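PDB 4MNR: peptidoglycan glycosyltransferase from Eggerthella lenta, which belongs to the penicillin-binding proteins and carries a transpeptidase domain of the beta-lactamase superfamily. Local coordinates for residues 200-212 with 222-234. Sequence-based numbering, arbitrary orientation.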
loop_
_atom_site.group_PDB
_atom_site.type_symbol
_atom_site.label_atom_id
_atom_site.label_comp_id
_atom_site.label_asym_id
_atom_site.label_seq_id
_atom_site.Cartn_x
_atom_site.Cartn_y
_atom_site.Cartn_z
ATOM N N VAL A 200 -21.760 -6.786 -14.043
ATOM C CA VAL A 200 -22.779 -6.906 -13.006
ATOM C C VAL A 200 -23.600 -5.619 -12.905
ATOM O O VAL A 200 -24.815 -5.655 -12.703
ATOM C CB VAL A 200 -22.148 -7.234 -11.643
ATOM C CG1 VAL A 200 -23.205 -7.202 -10.537
ATOM C CG2 VAL A 200 -21.459 -8.595 -11.702
ATOM N N ALA A 201 -22.923 -4.484 -13.042
ATOM C CA ALA A 201 -23.572 -3.179 -13.013
ATOM C C ALA A 201 -22.730 -2.247 -13.857
ATOM O O ALA A 201 -21.607 -2.594 -14.238
ATOM C CB ALA A 201 -23.666 -2.643 -11.589
ATOM N N GLY A 202 -23.262 -1.061 -14.135
ATOM C CA GLY A 202 -22.490 -0.036 -14.820
ATOM C C GLY A 202 -22.427 1.227 -13.981
ATOM O O GLY A 202 -23.095 1.322 -12.949
ATOM N N GLU A 203 -21.644 2.207 -14.431
ATOM C CA GLU A 203 -21.458 3.440 -13.678
ATOM C C GLU A 203 -22.782 4.147 -13.448
ATOM O O GLU A 203 -22.950 4.852 -12.457
ATOM C CB GLU A 203 -20.516 4.394 -14.422
ATOM C CG GLU A 203 -19.120 3.853 -14.689
ATOM C CD GLU A 203 -19.007 3.171 -16.050
ATOM O OE1 GLU A 203 -19.952 2.455 -16.440
ATOM O OE2 GLU A 203 -17.975 3.360 -16.734
ATOM N N ASP A 204 -23.716 3.931 -14.372
ATOM C CA ASP A 204 -25.024 4.589 -14.357
ATOM C C ASP A 204 -26.120 3.793 -13.643
ATOM O O ASP A 204 -27.264 4.251 -13.553
ATOM C CB ASP A 204 -25.465 4.901 -15.796
ATOM C CG ASP A 204 -25.410 3.672 -16.714
ATOM O OD1 ASP A 204 -26.137 3.651 -17.736
ATOM O OD2 ASP A 204 -24.638 2.731 -16.422
ATOM N N THR A 205 -25.782 2.609 -13.137
ATOM C CA THR A 205 -26.776 1.767 -12.469
ATOM C C THR A 205 -27.183 2.402 -11.149
ATOM O O THR A 205 -26.330 2.819 -10.388
ATOM C CB THR A 205 -26.232 0.345 -12.228
ATOM O OG1 THR A 205 -25.946 -0.262 -13.498
ATOM C CG2 THR A 205 -27.264 -0.519 -11.497
ATOM N N VAL A 206 -28.490 2.472 -10.883
ATOM C CA VAL A 206 -28.981 3.168 -9.695
ATOM C C VAL A 206 -29.233 2.211 -8.541
ATOM O O VAL A 206 -29.850 1.154 -8.723
ATOM C CB VAL A 206 -30.263 3.983 -10.000
ATOM C CG1 VAL A 206 -30.876 4.531 -8.710
ATOM C CG2 VAL A 206 -29.952 5.111 -10.959
ATOM N N PHE A 207 -28.758 2.584 -7.354
ATOM C CA PHE A 207 -28.952 1.792 -6.142
ATOM C C PHE A 207 -29.518 2.663 -5.030
ATOM O O PHE A 207 -29.208 3.848 -4.946
ATOM C CB PHE A 207 -27.615 1.275 -5.616
ATOM C CG PHE A 207 -27.003 0.189 -6.431
ATOM C CD1 PHE A 207 -26.250 0.495 -7.551
ATOM C CD2 PHE A 207 -27.135 -1.136 -6.051
ATOM C CE1 PHE A 207 -25.664 -0.510 -8.296
ATOM C CE2 PHE A 207 -26.556 -2.148 -6.791
ATOM C CZ PHE A 207 -25.812 -1.836 -7.912
ATOM N N SER A 208 -30.325 2.077 -4.151
ATOM C CA SER A 208 -30.762 2.807 -2.970
ATOM C C SER A 208 -29.589 2.938 -1.997
ATOM O O SER A 208 -28.823 1.991 -1.815
ATOM C CB SER A 208 -31.936 2.091 -2.301
ATOM O OG SER A 208 -32.461 2.853 -1.227
ATOM N N SER A 209 -29.446 4.106 -1.375
ATOM C CA SER A 209 -28.346 4.342 -0.440
ATOM C C SER A 209 -28.834 4.816 0.946
ATOM O O SER A 209 -28.554 5.945 1.362
ATOM C CB SER A 209 -27.341 5.338 -1.048
ATOM O OG SER A 209 -26.201 5.514 -0.216
ATOM N N PRO A 210 -29.545 3.946 1.678
ATOM C CA PRO A 210 -30.037 4.340 3.005
ATOM C C PRO A 210 -28.907 4.435 4.027
ATOM O O PRO A 210 -27.818 3.916 3.781
ATOM C CB PRO A 210 -30.986 3.201 3.381
ATOM C CG PRO A 210 -30.490 2.024 2.603
ATOM C CD PRO A 210 -29.959 2.577 1.319
ATOM N N GLY A 211 -29.168 5.076 5.166
ATOM C CA GLY A 211 -28.143 5.226 6.182
ATOM C C GLY A 211 -27.808 3.876 6.784
ATOM O O GLY A 211 -26.651 3.588 7.106
ATOM N N THR A 212 -28.836 3.062 6.972
ATOM C CA THR A 212 -28.650 1.699 7.435
ATOM C C THR A 212 -29.569 0.798 6.636
ATOM O O THR A 212 -30.587 1.233 6.100
ATOM C CB THR A 212 -28.992 1.540 8.938
ATOM O OG1 THR A 212 -30.389 1.770 9.136
ATOM C CG2 THR A 212 -28.208 2.523 9.798
ATOM N N ASN A 222 -24.018 3.222 6.137
ATOM C CA ASN A 222 -23.164 4.247 5.561
ATOM C C ASN A 222 -22.401 4.915 6.682
ATOM O O ASN A 222 -22.818 4.863 7.849
ATOM C CB ASN A 222 -23.997 5.302 4.831
ATOM C CG ASN A 222 -24.368 4.883 3.415
ATOM O OD1 ASN A 222 -23.774 3.972 2.853
ATOM N ND2 ASN A 222 -25.355 5.551 2.838
ATOM N N PHE A 223 -21.275 5.534 6.344
ATOM C CA PHE A 223 -20.521 6.299 7.329
ATOM C C PHE A 223 -21.419 7.388 7.902
ATOM O O PHE A 223 -22.127 8.070 7.161
ATOM C CB PHE A 223 -19.257 6.894 6.704
ATOM C CG PHE A 223 -18.315 5.862 6.155
ATOM C CD1 PHE A 223 -17.818 4.862 6.971
ATOM C CD2 PHE A 223 -17.916 5.898 4.829
ATOM C CE1 PHE A 223 -16.949 3.904 6.468
ATOM C CE2 PHE A 223 -17.047 4.951 4.322
ATOM C CZ PHE A 223 -16.559 3.953 5.146
ATOM N N ASN A 224 -21.413 7.515 9.229
ATOM C CA ASN A 224 -22.313 8.430 9.947
ATOM C C ASN A 224 -23.807 8.178 9.711
ATOM O O ASN A 224 -24.635 9.057 9.955
ATOM C CB ASN A 224 -21.980 9.896 9.652
ATOM C CG ASN A 224 -20.822 10.407 10.479
ATOM O OD1 ASN A 224 -19.662 10.115 10.189
ATOM N ND2 ASN A 224 -21.130 11.184 11.513
ATOM N N LYS A 225 -24.139 6.973 9.253
ATOM C CA LYS A 225 -25.511 6.593 8.941
ATOM C C LYS A 225 -26.228 7.601 8.032
ATOM O O LYS A 225 -27.434 7.808 8.153
ATOM C CB LYS A 225 -26.305 6.327 10.224
ATOM C CG LYS A 225 -25.778 5.135 11.017
ATOM C CD LYS A 225 -26.445 5.040 12.368
ATOM C CE LYS A 225 -25.689 4.101 13.286
ATOM N NZ LYS A 225 -26.159 4.245 14.693
ATOM N N ALA A 226 -25.469 8.214 7.125
ATOM C CA ALA A 226 -26.009 9.172 6.163
ATOM C C ALA A 226 -26.934 8.515 5.140
ATOM O O ALA A 226 -26.577 7.511 4.520
ATOM C CB ALA A 226 -24.875 9.888 5.443
ATOM N N ASN A 227 -28.123 9.089 4.982
ATOM C CA ASN A 227 -29.063 8.673 3.945
ATOM C C ASN A 227 -28.825 9.512 2.691
ATOM O O ASN A 227 -29.031 10.724 2.704
ATOM C CB ASN A 227 -30.498 8.841 4.447
ATOM C CG ASN A 227 -31.543 8.490 3.397
ATOM O OD1 ASN A 227 -31.246 7.882 2.365
ATOM N ND2 ASN A 227 -32.784 8.868 3.669
ATOM N N TYR A 228 -28.369 8.873 1.618
ATOM C CA TYR A 228 -28.092 9.601 0.384
ATOM C C TYR A 228 -29.182 9.430 -0.665
ATOM O O TYR A 228 -29.061 9.950 -1.775
ATOM C CB TYR A 228 -26.747 9.183 -0.222
ATOM C CG TYR A 228 -25.554 9.563 0.617
ATOM C CD1 TYR A 228 -25.323 10.889 0.973
ATOM C CD2 TYR A 228 -24.648 8.598 1.044
ATOM C CE1 TYR A 228 -24.228 11.238 1.742
ATOM C CE2 TYR A 228 -23.553 8.940 1.815
ATOM C CZ TYR A 228 -23.348 10.260 2.159
ATOM O OH TYR A 228 -22.255 10.602 2.923
ATOM N N GLY A 229 -30.245 8.715 -0.328
ATOM C CA GLY A 229 -31.291 8.461 -1.301
ATOM C C GLY A 229 -30.774 7.574 -2.413
ATOM O O GLY A 229 -29.969 6.682 -2.182
ATOM N N SER A 230 -31.225 7.812 -3.635
ATOM C CA SER A 230 -30.835 6.933 -4.727
ATOM C C SER A 230 -29.582 7.485 -5.397
ATOM O O SER A 230 -29.513 8.676 -5.714
ATOM C CB SER A 230 -31.973 6.784 -5.736
ATOM O OG SER A 230 -32.312 8.033 -6.299
ATOM N N LEU A 231 -28.589 6.621 -5.594
ATOM C CA LEU A 231 -27.337 7.040 -6.210
ATOM C C LEU A 231 -26.984 6.157 -7.396
ATOM O O LEU A 231 -27.231 4.958 -7.365
ATOM C CB LEU A 231 -26.206 6.918 -5.193
ATOM C CG LEU A 231 -26.280 7.757 -3.919
ATOM C CD1 LEU A 231 -25.085 7.425 -3.050
ATOM C CD2 LEU A 231 -26.307 9.247 -4.246
ATOM N N THR A 232 -26.373 6.729 -8.431
ATOM C CA THR A 232 -25.755 5.882 -9.439
ATOM C C THR A 232 -24.532 5.255 -8.798
ATOM O O THR A 232 -24.039 5.736 -7.773
ATOM C CB THR A 232 -25.274 6.658 -10.678
ATOM O OG1 THR A 232 -24.235 7.562 -10.292
ATOM C CG2 THR A 232 -26.424 7.420 -11.340
ATOM N N LEU A 233 -24.043 4.177 -9.398
ATOM C CA LEU A 233 -22.868 3.509 -8.866
ATOM C C LEU A 233 -21.655 4.447 -8.846
ATOM O O LEU A 233 -20.851 4.401 -7.905
ATOM C CB LEU A 233 -22.583 2.219 -9.631
ATOM C CG LEU A 233 -21.400 1.363 -9.183
ATOM C CD1 LEU A 233 -21.511 1.032 -7.713
ATOM C CD2 LEU A 233 -21.354 0.079 -10.028
ATOM N N ALA A 234 -21.539 5.312 -9.856
ATOM C CA ALA A 234 -20.468 6.323 -9.854
ATOM C C ALA A 234 -20.601 7.288 -8.675
ATOM O O ALA A 234 -19.624 7.571 -7.977
ATOM C CB ALA A 234 -20.431 7.090 -11.186
#
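Ser209 lies against the edge of the Tyr228 ring, its OG in the ring plane and 3.7 Å from CD2, while Leu231 CD1 packs on the same hydroxyl at 3.6 Å. With OG anti to the backbone N (chi1 -175°), the hydroxyl also meets Asn222, whose ND2 donates to it at 3.2 Å, close to the amide plane. The other N-H of that amide goes to Ala226 O, almost straight at 170°, and OD1 accepts from Ser241 and from the backbone of Thr243; both hydrogens and the oxygen are thus engaged, which fixes the flip of the amide. Ser241 also bonds Ser209 OG, tying the cluster to the start of helix 242-263. Farther along, Phe207 and Leu231 form an antiparallel hydrogen-bonded pair, with Phe207 N 2.8 Å from Leu231 O. Leu233 then reaches back to Ala201, CD2 to CB 3.9 Å, and its CB approaches the Phe207 ring obliquely. Ala234 N bonds to Glu203 O on a lone pair, fastening the helix start to the type I turn of Gly202 to Thr205. Short strands 206-209 and 231-232 thus form a two-stranded antiparallel sheet leading into N-capped helix 233-239, at the periphery of the penicillin-binding transpeptidase fold.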